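Long-range contacts in S-adenosyl-L-methionine-dependent 2-deoxy-scyllo-inosamine dehydrogenase (Bacillus circulans, PDB 4M7S), which catalyses the radical S-adenosyl-L-methionine-dependent oxidation of 2-deoxy-scyllo-inosamine to amino-dideoxy-scyllo-inosose in butirosin biosynthesis, carrying two [4Fe-4S] clusters: residues D2-M7 with L51-R56; I8-N13 with A39-L44; N70-V75 with Q102-L107; C169-N174 with S239-E244. All coordinates share one frame; numbering follows the deposited sequence.

Contact 1. Residues D2-M7 with L51-R56; sequences DKLFSM and LDFAGR
Phe5 and Phe53 meet where the first beta-alpha-beta crossover of the radical SAM partial barrel closes: the chain that enters strand 7-10 lies beside the chain that leaves helix 38-50 for strand 56-58. The contact thus joins the loop before the first strand to the loop before the second. The tight part is aromatic. The two rings lie obliquely, their planes 47° apart, with Phe5 CE1 3.5 Å from Phe53 CE1. Phe5 gains this place with CG wedged between its own backbone N and carbonyl carbon (chi1 44°), while its carbonyl oxygen also reaches the Phe53 edge in the ring plane. One face of Phe53 is closed by Gly55 N, which stands 3.5 Å above the ring centre. Leu4 fills in beside the aromatic pair, with CD2 4.0 Å from Phe53 CD1 and CD1 4.1 Å from Leu51 CD1; Trp209 meets the Phe5 ring edge-to-face.

The looser side is made by two charged residues. Asp52, the residue that leaves helix 38-50 through a Schellman motif, points away, and Arg56 sends its guanidinium group off from the contact. The backbone of Arg56, by contrast, gives a second firm point: Arg56 N donates to Ser6 O over 2.7 Å, and Met7 forms a parallel bridge with Arg56. Met7, modelled as selenomethionine, bends its chain across that of Arg56 at about a right angle, so that its terminal CE rests 3.5 Å from Arg56 CB.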
loop_
_atom_site.group_PDB
_atom_site.type_symbol
_atom_site.label_atom_id
_atom_site.label_comp_id
_atom_site.label_asym_id
_atom_site.label_seq_id
_atom_site.Cartn_x
_atom_site.Cartn_y
_atom_site.Cartn_z
ATOM N N ASP A 2 10.012 2.888 16.727
ATOM C CA ASP A 2 11.275 3.251 16.092
ATOM C C ASP A 2 11.440 2.623 14.700
ATOM O O ASP A 2 11.952 3.263 13.785
ATOM C CB ASP A 2 12.457 2.884 16.993
ATOM C CG ASP A 2 13.411 4.052 17.213
ATOM O OD1 ASP A 2 12.955 5.217 17.170
ATOM O OD2 ASP A 2 14.617 3.803 17.432
ATOM N N LYS A 3 11.007 1.377 14.550
ATOM C CA LYS A 3 11.230 0.629 13.313
ATOM C C LYS A 3 10.530 1.271 12.106
ATOM O O LYS A 3 9.337 1.580 12.159
ATOM C CB LYS A 3 10.770 -0.819 13.504
ATOM C CG LYS A 3 10.644 -1.626 12.229
ATOM C CD LYS A 3 9.832 -2.894 12.466
ATOM C CE LYS A 3 9.367 -3.509 11.149
ATOM N NZ LYS A 3 8.472 -2.595 10.371
ATOM N N LEU A 4 11.274 1.471 11.018
ATOM C CA LEU A 4 10.693 2.012 9.791
ATOM C C LEU A 4 9.677 1.024 9.226
ATOM O O LEU A 4 9.751 -0.175 9.504
ATOM C CB LEU A 4 11.786 2.273 8.752
ATOM C CG LEU A 4 11.434 3.154 7.547
ATOM C CD1 LEU A 4 11.277 4.612 7.979
ATOM C CD2 LEU A 4 12.475 3.029 6.434
ATOM N N PHE A 5 8.730 1.524 8.436
ATOM C CA PHE A 5 7.781 0.653 7.750
ATOM C C PHE A 5 8.531 -0.356 6.881
ATOM O O PHE A 5 9.614 -0.066 6.378
ATOM C CB PHE A 5 6.802 1.473 6.901
ATOM C CG PHE A 5 7.457 2.579 6.117
ATOM C CD1 PHE A 5 8.008 2.332 4.865
ATOM C CD2 PHE A 5 7.515 3.866 6.632
ATOM C CE1 PHE A 5 8.620 3.350 4.150
ATOM C CE2 PHE A 5 8.116 4.889 5.923
ATOM C CZ PHE A 5 8.675 4.630 4.679
ATOM N N SER A 6 7.960 -1.544 6.720
ATOM C CA SER A 6 8.600 -2.578 5.926
ATOM C C SER A 6 7.934 -2.666 4.555
ATOM O O SER A 6 8.492 -3.238 3.620
ATOM C CB SER A 6 8.538 -3.926 6.648
ATOM O OG SER A 6 7.203 -4.387 6.721
HETATM N N MSE A 7 6.739 -2.087 4.445
HETATM C CA MSE A 7 5.993 -2.042 3.187
HETATM C C MSE A 7 5.428 -0.641 3.010
HETATM O O MSE A 7 4.919 -0.036 3.965
HETATM C CB MSE A 7 4.862 -3.083 3.171
HETATM C CG MSE A 7 3.752 -2.810 2.123
HETATM SE SE MSE A 7 4.240 -3.102 0.225
HETATM C CE MSE A 7 3.995 -5.045 0.165
ATOM N N LEU A 51 16.441 7.261 2.962
ATOM C CA LEU A 51 16.321 6.282 4.045
ATOM C C LEU A 51 17.006 4.959 3.687
ATOM O O LEU A 51 16.986 4.027 4.479
ATOM C CB LEU A 51 14.843 6.007 4.344
ATOM C CG LEU A 51 13.980 7.152 4.877
ATOM C CD1 LEU A 51 12.488 6.831 4.711
ATOM C CD2 LEU A 51 14.312 7.445 6.348
ATOM N N ASP A 52 17.601 4.877 2.496
ATOM C CA ASP A 52 18.108 3.602 1.977
ATOM C C ASP A 52 17.039 2.505 2.101
ATOM O O ASP A 52 17.328 1.373 2.501
ATOM C CB ASP A 52 19.392 3.189 2.707
ATOM C CG ASP A 52 20.176 2.118 1.961
ATOM O OD1 ASP A 52 19.833 1.819 0.798
ATOM O OD2 ASP A 52 21.146 1.584 2.540
ATOM N N PHE A 53 15.802 2.858 1.769
ATOM C CA PHE A 53 14.665 1.956 1.941
ATOM C C PHE A 53 14.849 0.603 1.244
ATOM O O PHE A 53 15.109 0.541 0.038
ATOM C CB PHE A 53 13.382 2.616 1.454
ATOM C CG PHE A 53 12.171 1.753 1.629
ATOM C CD1 PHE A 53 11.718 1.421 2.904
ATOM C CD2 PHE A 53 11.493 1.263 0.526
ATOM C CE1 PHE A 53 10.602 0.615 3.071
ATOM C CE2 PHE A 53 10.383 0.457 0.682
ATOM C CZ PHE A 53 9.933 0.136 1.952
ATOM N N ALA A 54 14.710 -0.473 2.014
ATOM C CA ALA A 54 14.982 -1.816 1.516
ATOM C C ALA A 54 13.841 -2.780 1.811
ATOM O O ALA A 54 14.049 -3.991 1.846
ATOM C CB ALA A 54 16.295 -2.346 2.112
ATOM N N GLY A 55 12.637 -2.250 2.015
ATOM C CA GLY A 55 11.482 -3.096 2.252
ATOM C C GLY A 55 10.711 -3.307 0.964
ATOM O O GLY A 55 11.264 -3.166 -0.132
ATOM N N ARG A 56 9.429 -3.635 1.080
ATOM C CA ARG A 56 8.601 -3.823 -0.110
ATOM C C ARG A 56 7.931 -2.524 -0.527
ATOM O O ARG A 56 7.548 -1.708 0.317
ATOM C CB ARG A 56 7.519 -4.870 0.137
ATOM C CG ARG A 56 7.887 -5.958 1.093
ATOM C CD ARG A 56 8.070 -7.271 0.383
ATOM N NE ARG A 56 7.973 -8.390 1.312
ATOM C CZ ARG A 56 8.930 -8.742 2.167
ATOM N NH1 ARG A 56 10.070 -8.062 2.217
ATOM N NH2 ARG A 56 8.744 -9.774 2.977
#

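Contact 2. Residues I8-N13 with A39-L44; sequences IEVEVN and ALYKTL
Strand 8-10, from which Ile8 and Val10 face helix 39-44, runs almost antiparallel to that helix, at 168° between their directions and with the two axes 11.9 Å apart at closest approach. No hydrogen bond crosses the gap; the alternation of the strand sets a row of aliphatic branches against two residues one helical turn apart. Leu44 holds its CG anti to the backbone N (chi1 179°) and divides its methyls between two partners. CD1 meets Ile8 CD1 tip to tip at 4.1 Å, whereas CD2 comes closer to the valine, 3.6 Å from Val10 CG2.

This is the helix-on-strand layer of the radical SAM barrel, in which helix 38-50 covers the outer side of its preceding strand before the chain continues into strand 56-58. Tyr41, a turn earlier, fills the other half of the layer. Val10 CG1 touches its ring at the edge, near the ring plane and 4.1 Å from CE1, and Val12 approaches the same ring obliquely, its CG1 3.9 Å from Tyr41 CE1. Beyond the strand's end, Glu11 centres an inverse gamma turn that leaves Val12 still directed at the helix. Phe74 of helix 71-81 stacks on the Tyr41 ring and also packs against Val12.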
loop_
_atom_site.group_PDB
_atom_site.type_symbol
_atom_site.label_atom_id
_atom_site.label_comp_id
_atom_site.label_asym_id
_atom_site.label_seq_id
_atom_site.Cartn_x
_atom_site.Cartn_y
_atom_site.Cartn_z
ATOM N N ILE A 8 5.553 -0.102 1.803
ATOM C CA ILE A 8 4.889 1.152 1.488
ATOM C C ILE A 8 4.023 0.963 0.249
ATOM O O ILE A 8 4.487 0.421 -0.761
ATOM C CB ILE A 8 5.882 2.324 1.307
ATOM C CG1 ILE A 8 5.130 3.596 0.912
ATOM C CG2 ILE A 8 6.957 1.995 0.264
ATOM C CD1 ILE A 8 5.936 4.851 1.130
ATOM N N GLU A 9 2.763 1.394 0.339
ATOM C CA GLU A 9 1.813 1.262 -0.760
ATOM C C GLU A 9 1.592 2.628 -1.366
ATOM O O GLU A 9 1.190 3.554 -0.660
ATOM C CB GLU A 9 0.463 0.745 -0.256
ATOM C CG GLU A 9 0.264 -0.744 -0.347
ATOM C CD GLU A 9 -1.120 -1.161 0.106
ATOM O OE1 GLU A 9 -2.088 -0.459 -0.245
ATOM O OE2 GLU A 9 -1.236 -2.174 0.824
ATOM N N VAL A 10 1.847 2.753 -2.666
ATOM C CA VAL A 10 1.762 4.045 -3.340
ATOM C C VAL A 10 0.618 4.063 -4.359
ATOM O O VAL A 10 0.616 3.288 -5.322
ATOM C CB VAL A 10 3.081 4.380 -4.032
ATOM C CG1 VAL A 10 3.066 5.807 -4.560
ATOM C CG2 VAL A 10 4.247 4.209 -3.052
ATOM N N GLU A 11 -0.352 4.947 -4.148
ATOM C CA GLU A 11 -1.453 5.102 -5.092
ATOM C C GLU A 11 -1.001 5.898 -6.322
ATOM O O GLU A 11 -1.327 7.083 -6.461
ATOM C CB GLU A 11 -2.634 5.805 -4.413
ATOM C CG GLU A 11 -3.964 5.666 -5.141
ATOM C CD GLU A 11 -5.100 6.380 -4.423
ATOM O OE1 GLU A 11 -4.834 7.388 -3.715
ATOM O OE2 GLU A 11 -6.256 5.922 -4.564
ATOM N N VAL A 12 -0.251 5.256 -7.217
ATOM C CA VAL A 12 0.225 5.952 -8.426
ATOM C C VAL A 12 -0.931 6.310 -9.372
ATOM O O VAL A 12 -0.796 7.163 -10.245
ATOM C CB VAL A 12 1.337 5.166 -9.157
ATOM C CG1 VAL A 12 2.490 4.881 -8.197
ATOM C CG2 VAL A 12 0.789 3.857 -9.741
ATOM N N ASN A 13 -2.073 5.652 -9.197
ATOM C CA ASN A 13 -3.293 6.109 -9.848
ATOM C C ASN A 13 -4.502 5.614 -9.078
ATOM O O ASN A 13 -4.460 4.547 -8.469
ATOM C CB ASN A 13 -3.350 5.661 -11.306
ATOM C CG ASN A 13 -3.655 4.197 -11.448
ATOM O OD1 ASN A 13 -2.834 3.353 -11.089
ATOM N ND2 ASN A 13 -4.840 3.878 -11.978
ATOM N N ALA A 39 6.053 14.492 -10.471
ATOM C CA ALA A 39 6.859 15.262 -9.540
ATOM C C ALA A 39 6.653 14.776 -8.106
ATOM O O ALA A 39 7.586 14.765 -7.307
ATOM C CB ALA A 39 6.516 16.714 -9.641
ATOM N N LEU A 40 5.425 14.395 -7.769
ATOM C CA LEU A 40 5.149 13.911 -6.413
ATOM C C LEU A 40 5.784 12.544 -6.207
ATOM O O LEU A 40 6.327 12.252 -5.135
ATOM C CB LEU A 40 3.644 13.852 -6.124
ATOM C CG LEU A 40 3.266 13.437 -4.691
ATOM C CD1 LEU A 40 3.793 14.455 -3.678
ATOM C CD2 LEU A 40 1.755 13.260 -4.547
ATOM N N TYR A 41 5.716 11.699 -7.231
ATOM C CA TYR A 41 6.349 10.394 -7.145
ATOM C C TYR A 41 7.865 10.547 -7.049
ATOM O O TYR A 41 8.525 9.775 -6.352
ATOM C CB TYR A 41 5.988 9.502 -8.333
ATOM C CG TYR A 41 6.480 8.078 -8.154
ATOM C CD1 TYR A 41 5.732 7.160 -7.426
ATOM C CD2 TYR A 41 7.697 7.663 -8.684
ATOM C CE1 TYR A 41 6.173 5.866 -7.241
ATOM C CE2 TYR A 41 8.147 6.358 -8.515
ATOM C CZ TYR A 41 7.370 5.470 -7.795
ATOM O OH TYR A 41 7.798 4.183 -7.605
ATOM N N LYS A 42 8.421 11.538 -7.743
ATOM C CA LYS A 42 9.856 11.776 -7.616
ATOM C C LYS A 42 10.271 12.186 -6.199
ATOM O O LYS A 42 11.279 11.688 -5.690
ATOM C CB LYS A 42 10.383 12.787 -8.645
ATOM C CG LYS A 42 11.886 13.033 -8.504
ATOM C CD LYS A 42 12.490 13.581 -9.794
ATOM C CE LYS A 42 13.959 13.970 -9.626
ATOM N NZ LYS A 42 14.150 15.003 -8.588
ATOM N N THR A 43 9.529 13.084 -5.551
ATOM C CA THR A 43 9.943 13.443 -4.192
ATOM C C THR A 43 9.790 12.262 -3.234
ATOM O O THR A 43 10.565 12.133 -2.302
ATOM C CB THR A 43 9.330 14.766 -3.600
ATOM O OG1 THR A 43 8.622 14.492 -2.385
ATOM C CG2 THR A 43 8.424 15.466 -4.555
ATOM N N LEU A 44 8.814 11.389 -3.473
ATOM C CA LEU A 44 8.710 10.173 -2.662
ATOM C C LEU A 44 9.936 9.276 -2.854
ATOM O O LEU A 44 10.467 8.717 -1.888
ATOM C CB LEU A 44 7.445 9.382 -2.999
ATOM C CG LEU A 44 7.301 8.080 -2.196
ATOM C CD1 LEU A 44 7.222 8.351 -0.678
ATOM C CD2 LEU A 44 6.092 7.283 -2.649
#

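Contact 3. Residues N70-V75 with Q102-L107; sequences NLDLFV and QTLTEL
Leu104 and Leu71 cross at about a right angle, and much of this helix pair is arranged round one methyl, Leu104 CD2. It lies 3.8 Å from Leu71 CD2 and 4.0 Å from Val75 CG2, so it touches two residues a turn apart on the first helix. The same methyl also comes within 3.5 Å of Asp72 OD1. Leu104 reaches them because its CG stands anti to the carbonyl carbon (chi1 -71°), which swings the branch across to the other helix.

One turn later Leu107 repeats the crosswise approach. Its CD1 lies against the aliphatic stem of Asp72, 3.5 Å from CB, while its CB meets Val75 CG1 at 3.6 Å. Asp72 packs with both stem and carboxylate: OD1, beside Leu104 CD2, forms a salt bridge with Arg100, and OD2 passes the methyl CG2 of Thr103, whose hydroxyl is bonded to Lys99 O.

The two helical segments run nearly parallel, 24° apart with axes 9.6 Å apart at closest approach, as expected of successive helices in a repeated beta-alpha layout. Strand 86-91 comes between them in the chain; Leu104 continues inward to Phe112 of strand 111-116, and Leu107 O is hydrogen-bonded to Thr79 OG1, back on helix 71-81.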
loop_
_atom_site.group_PDB
_atom_site.type_symbol
_atom_site.label_atom_id
_atom_site.label_comp_id
_atom_site.label_asym_id
_atom_site.label_seq_id
_atom_site.Cartn_x
_atom_site.Cartn_y
_atom_site.Cartn_z
ATOM N N ASN A 70 2.230 6.354 -16.376
ATOM C CA ASN A 70 3.643 6.548 -16.047
ATOM C C ASN A 70 4.231 5.356 -15.319
ATOM O O ASN A 70 5.302 5.468 -14.729
ATOM C CB ASN A 70 3.829 7.774 -15.145
ATOM C CG ASN A 70 3.701 9.072 -15.890
ATOM O OD1 ASN A 70 4.320 9.265 -16.934
ATOM N ND2 ASN A 70 2.894 9.983 -15.355
ATOM N N LEU A 71 3.541 4.219 -15.350
ATOM C CA LEU A 71 3.987 3.070 -14.566
ATOM C C LEU A 71 5.437 2.641 -14.856
ATOM O O LEU A 71 6.210 2.422 -13.928
ATOM C CB LEU A 71 3.033 1.881 -14.711
ATOM C CG LEU A 71 3.424 0.748 -13.752
ATOM C CD1 LEU A 71 3.225 1.172 -12.298
ATOM C CD2 LEU A 71 2.681 -0.544 -14.068
ATOM N N ASP A 72 5.810 2.528 -16.126
ATOM C CA ASP A 72 7.165 2.084 -16.459
ATOM C C ASP A 72 8.208 3.026 -15.878
ATOM O O ASP A 72 9.205 2.581 -15.315
ATOM C CB ASP A 72 7.371 1.988 -17.977
ATOM C CG ASP A 72 6.606 0.827 -18.607
ATOM O OD1 ASP A 72 5.960 0.049 -17.870
ATOM O OD2 ASP A 72 6.657 0.700 -19.850
ATOM N N LEU A 73 7.966 4.323 -16.045
ATOM C CA LEU A 73 8.806 5.377 -15.487
ATOM C C LEU A 73 8.940 5.201 -13.978
ATOM O O LEU A 73 10.049 5.212 -13.433
ATOM C CB LEU A 73 8.148 6.728 -15.782
ATOM C CG LEU A 73 8.856 8.087 -15.732
ATOM C CD1 LEU A 73 8.182 8.981 -14.729
ATOM C CD2 LEU A 73 10.360 7.991 -15.492
ATOM N N PHE A 74 7.797 5.050 -13.309
ATOM C CA PHE A 74 7.766 4.904 -11.855
ATOM C C PHE A 74 8.503 3.657 -11.385
ATOM O O PHE A 74 9.222 3.695 -10.388
ATOM C CB PHE A 74 6.324 4.890 -11.329
ATOM C CG PHE A 74 5.615 6.214 -11.467
ATOM C CD1 PHE A 74 6.324 7.370 -11.725
ATOM C CD2 PHE A 74 4.235 6.294 -11.329
ATOM C CE1 PHE A 74 5.677 8.587 -11.847
ATOM C CE2 PHE A 74 3.583 7.506 -11.451
ATOM C CZ PHE A 74 4.302 8.653 -11.709
ATOM N N VAL A 75 8.316 2.547 -12.090
ATOM C CA VAL A 75 9.025 1.318 -11.739
ATOM C C VAL A 75 10.536 1.449 -11.983
ATOM O O VAL A 75 11.349 1.027 -11.155
ATOM C CB VAL A 75 8.456 0.114 -12.520
ATOM C CG1 VAL A 75 9.297 -1.121 -12.273
ATOM C CG2 VAL A 75 7.005 -0.132 -12.117
ATOM N N GLN A 102 6.807 -8.828 -19.102
ATOM C CA GLN A 102 8.241 -8.939 -19.306
ATOM C C GLN A 102 8.912 -7.581 -19.184
ATOM O O GLN A 102 10.025 -7.481 -18.681
ATOM C CB GLN A 102 8.551 -9.607 -20.649
ATOM C CG GLN A 102 8.083 -11.062 -20.727
ATOM C CD GLN A 102 8.684 -11.807 -21.911
ATOM O OE1 GLN A 102 9.404 -11.226 -22.723
ATOM N NE2 GLN A 102 8.391 -13.100 -22.012
ATOM N N THR A 103 8.218 -6.543 -19.640
ATOM C CA THR A 103 8.709 -5.170 -19.555
ATOM C C THR A 103 8.813 -4.738 -18.093
ATOM O O THR A 103 9.848 -4.242 -17.662
ATOM C CB THR A 103 7.776 -4.201 -20.310
ATOM O OG1 THR A 103 7.803 -4.509 -21.709
ATOM C CG2 THR A 103 8.198 -2.762 -20.100
ATOM N N LEU A 104 7.736 -4.930 -17.336
ATOM C CA LEU A 104 7.734 -4.581 -15.919
ATOM C C LEU A 104 8.768 -5.378 -15.127
ATOM O O LEU A 104 9.411 -4.835 -14.228
ATOM C CB LEU A 104 6.328 -4.746 -15.325
ATOM C CG LEU A 104 5.384 -3.649 -15.840
ATOM C CD1 LEU A 104 3.928 -3.942 -15.521
ATOM C CD2 LEU A 104 5.804 -2.289 -15.288
ATOM N N THR A 105 8.935 -6.658 -15.462
ATOM C CA THR A 105 9.963 -7.471 -14.813
ATOM C C THR A 105 11.369 -6.900 -15.063
ATOM O O THR A 105 12.162 -6.743 -14.134
ATOM C CB THR A 105 9.893 -8.937 -15.260
ATOM O OG1 THR A 105 8.614 -9.476 -14.915
ATOM C CG2 THR A 105 10.974 -9.759 -14.576
ATOM N N GLU A 106 11.675 -6.585 -16.318
ATOM C CA GLU A 106 12.977 -6.001 -16.652
ATOM C C GLU A 106 13.206 -4.667 -15.937
ATOM O O GLU A 106 14.321 -4.357 -15.529
ATOM C CB GLU A 106 13.104 -5.811 -18.160
ATOM C CG GLU A 106 14.281 -4.938 -18.584
ATOM C CD GLU A 106 14.312 -4.697 -20.085
ATOM O OE1 GLU A 106 14.052 -3.550 -20.511
ATOM O OE2 GLU A 106 14.592 -5.656 -20.835
ATOM N N LEU A 107 12.142 -3.888 -15.775
ATOM C CA LEU A 107 12.239 -2.593 -15.098
ATOM C C LEU A 107 12.457 -2.691 -13.586
ATOM O O LEU A 107 12.945 -1.744 -12.972
ATOM C CB LEU A 107 11.009 -1.740 -15.397
ATOM C CG LEU A 107 10.850 -1.307 -16.858
ATOM C CD1 LEU A 107 9.493 -0.668 -17.029
ATOM C CD2 LEU A 107 11.945 -0.352 -17.289
#

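Contact 4. Residues C169-N174 with S239-E244; sequences CMVPSN and SVQTEE. With SF4 (iron/sulfur cluster), chain B.
Gln241 lays its side chain over the turn made by Met170, Val171 and Asn174, with its CB 3.8 Å from Met170 CB and its amide carried on to Asn174. The chain is extended beyond CG, which is what allows one residue to span the whole turn. At the far end Asn174 ND2 lies 2.5 Å from Gln241 OE1, unusually short for an amide pair. The two amide planes stand 72° apart, and the donor sits well above the carbonyl plane of Gln241. Because OE1 also lies near another acceptor, Met170 O, the detail of this bond is doubtful. Asn174 has further partners in Lys3, which donates to its OD1, and a glycerol, probably from the crystallisation liquor, bonded to ND2.

The backbone link, also short, runs from Met170 N to Gln241 O (2.6 Å). It fixes the chain right beside Cys169, a ligand of the auxiliary [4Fe-4S] cluster of the twitch domain, a shortened relative of the SPASM domain. With its sulfur anti to the backbone N (chi1 178°), Cys169 places SG 2.5 Å from iron FE4. Val171 N donates a capping bond to that same sulfur, a second-shell interaction that may temper the charge on the thiolate. Pro172 closes on the cluster with CG 3.6 Å from sulfide S1; Cys187, Cys232 and Cys235 also line the cluster pocket. Beside the cysteine, Val171 CG2 looks two ways, to the sulfide S2 at 4.0 Å and to Val240 CG1 at 4.2 Å.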
loop_
_atom_site.group_PDB
_atom_site.type_symbol
_atom_site.label_atom_id
_atom_site.label_comp_id
_atom_site.label_asym_id
_atom_site.label_seq_id
_atom_site.Cartn_x
_atom_site.Cartn_y
_atom_site.Cartn_z
ATOM N N CYS A 169 -3.230 -4.844 16.516
ATOM C CA CYS A 169 -2.976 -4.801 15.091
ATOM C C CYS A 169 -1.650 -4.128 14.804
ATOM O O CYS A 169 -1.399 -3.018 15.265
ATOM C CB CYS A 169 -4.074 -4.072 14.333
ATOM S SG CYS A 169 -3.660 -4.021 12.574
HETATM N N MSE A 170 -0.823 -4.807 14.018
HETATM C CA MSE A 170 0.531 -4.358 13.751
HETATM C C MSE A 170 0.669 -3.636 12.415
HETATM O O MSE A 170 1.758 -3.190 12.077
HETATM C CB MSE A 170 1.499 -5.543 13.796
HETATM C CG MSE A 170 1.326 -6.454 14.999
HETATM SE SE MSE A 170 1.402 -5.477 16.676
HETATM C CE MSE A 170 3.089 -4.550 16.359
ATOM N N VAL A 171 -0.416 -3.526 11.650
ATOM C CA VAL A 171 -0.347 -2.838 10.345
ATOM C C VAL A 171 0.276 -1.435 10.438
ATOM O O VAL A 171 1.191 -1.116 9.668
ATOM C CB VAL A 171 -1.710 -2.791 9.608
ATOM C CG1 VAL A 171 -1.580 -2.067 8.250
ATOM C CG2 VAL A 171 -2.264 -4.209 9.410
ATOM N N PRO A 172 -0.185 -0.594 11.390
ATOM C CA PRO A 172 0.444 0.736 11.462
ATOM C C PRO A 172 1.915 0.701 11.901
ATOM O O PRO A 172 2.568 1.741 11.835
ATOM C CB PRO A 172 -0.380 1.469 12.531
ATOM C CG PRO A 172 -1.666 0.700 12.636
ATOM C CD PRO A 172 -1.304 -0.724 12.345
ATOM N N SER A 173 2.415 -0.451 12.343
ATOM C CA SER A 173 3.830 -0.590 12.684
ATOM C C SER A 173 4.693 -1.007 11.485
ATOM O O SER A 173 5.932 -0.945 11.550
ATOM C CB SER A 173 4.012 -1.607 13.808
ATOM O OG SER A 173 3.254 -1.246 14.942
ATOM N N ASN A 174 4.043 -1.456 10.413
ATOM C CA ASN A 174 4.752 -2.043 9.270
ATOM C C ASN A 174 4.466 -1.394 7.921
ATOM O O ASN A 174 5.218 -1.573 6.961
ATOM C CB ASN A 174 4.413 -3.534 9.154
ATOM C CG ASN A 174 5.000 -4.348 10.275
ATOM O OD1 ASN A 174 6.206 -4.316 10.505
ATOM N ND2 ASN A 174 4.149 -5.070 10.997
ATOM N N SER A 239 -6.656 -11.465 10.797
ATOM C CA SER A 239 -5.597 -12.337 10.287
ATOM C C SER A 239 -4.348 -11.570 9.869
ATOM O O SER A 239 -3.242 -12.116 9.883
ATOM C CB SER A 239 -6.107 -13.157 9.096
ATOM O OG SER A 239 -6.229 -12.347 7.937
ATOM N N VAL A 240 -4.529 -10.307 9.495
ATOM C CA VAL A 240 -3.435 -9.504 8.956
ATOM C C VAL A 240 -2.684 -8.728 10.041
ATOM O O VAL A 240 -3.182 -7.726 10.551
ATOM C CB VAL A 240 -3.950 -8.524 7.882
ATOM C CG1 VAL A 240 -2.794 -7.767 7.237
ATOM C CG2 VAL A 240 -4.760 -9.277 6.837
ATOM N N GLN A 241 -1.485 -9.206 10.374
ATOM C CA GLN A 241 -0.607 -8.570 11.363
ATOM C C GLN A 241 -1.269 -8.344 12.723
ATOM O O GLN A 241 -1.234 -7.245 13.280
ATOM C CB GLN A 241 -0.003 -7.273 10.814
ATOM C CG GLN A 241 0.935 -7.498 9.635
ATOM C CD GLN A 241 1.602 -6.223 9.157
ATOM O OE1 GLN A 241 1.853 -5.307 9.939
ATOM N NE2 GLN A 241 1.891 -6.158 7.863
ATOM N N THR A 242 -1.865 -9.407 13.252
ATOM C CA THR A 242 -2.468 -9.378 14.574
ATOM C C THR A 242 -1.841 -10.502 15.404
ATOM O O THR A 242 -1.377 -11.498 14.836
ATOM C CB THR A 242 -3.990 -9.568 14.480
ATOM O OG1 THR A 242 -4.287 -10.920 14.102
ATOM C CG2 THR A 242 -4.601 -8.602 13.455
ATOM N N GLU A 243 -1.801 -10.344 16.728
ATOM C CA GLU A 243 -1.348 -11.426 17.609
ATOM C C GLU A 243 -2.249 -12.630 17.406
ATOM O O GLU A 243 -1.818 -13.780 17.473
ATOM C CB GLU A 243 -1.446 -11.011 19.078
ATOM C CG GLU A 243 -0.607 -9.822 19.475
ATOM C CD GLU A 243 -0.808 -9.442 20.931
ATOM O OE1 GLU A 243 -1.962 -9.191 21.338
ATOM O OE2 GLU A 243 0.191 -9.399 21.668
ATOM N N GLU A 244 -3.515 -12.330 17.152
ATOM C CA GLU A 244 -4.577 -13.312 17.019
ATOM C C GLU A 244 -4.378 -14.248 15.822
ATOM O O GLU A 244 -5.041 -15.282 15.719
ATOM C CB GLU A 244 -5.916 -12.574 16.892
ATOM C CG GLU A 244 -6.300 -11.704 18.106
ATOM C CD GLU A 244 -5.503 -10.403 18.223
ATOM O OE1 GLU A 244 -5.771 -9.617 19.155
ATOM O OE2 GLU A 244 -4.609 -10.162 17.387
HETATM FE FE1 SF4 B . -8.043 -2.613 10.862
HETATM FE FE2 SF4 B . -7.038 -0.498 12.179
HETATM FE FE3 SF4 B . -6.193 -1.097 9.710
HETATM FE FE4 SF4 B . -5.499 -2.603 11.791
HETATM S S1 SF4 B . -4.853 -0.417 11.456
HETATM S S2 SF4 B . -6.199 -3.399 9.753
HETATM S S3 SF4 B . -7.406 -2.577 13.063
HETATM S S4 SF4 B . -8.320 -0.406 10.244
#

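Contact 2 is wholly buried, whereas contacts 1, 3 and 4 each keep a side nearer the surface. Contacts 1 and 2 share strand 7-10 and touch through the backbone of Arg56 and Ile8; contact 2 uses helix 38-50 and contact 1 the loop that follows it. Contact 3 extends the same helical layer, meeting contact 2 at Phe74. Chemistry follows place: contact 2 is purely apolar, contact 3 adds an aspartate whose charge is paired outside, and contact 1 mixes aromatic packing with strand bonding. Contact 4, about 30 Å from contact 3 between centres, belongs to the auxiliary-cluster domain and relies on polar bonds and iron. Ser6 and Lys3 tie Asn174 of contact 4 to contact 1, joining domain to barrel.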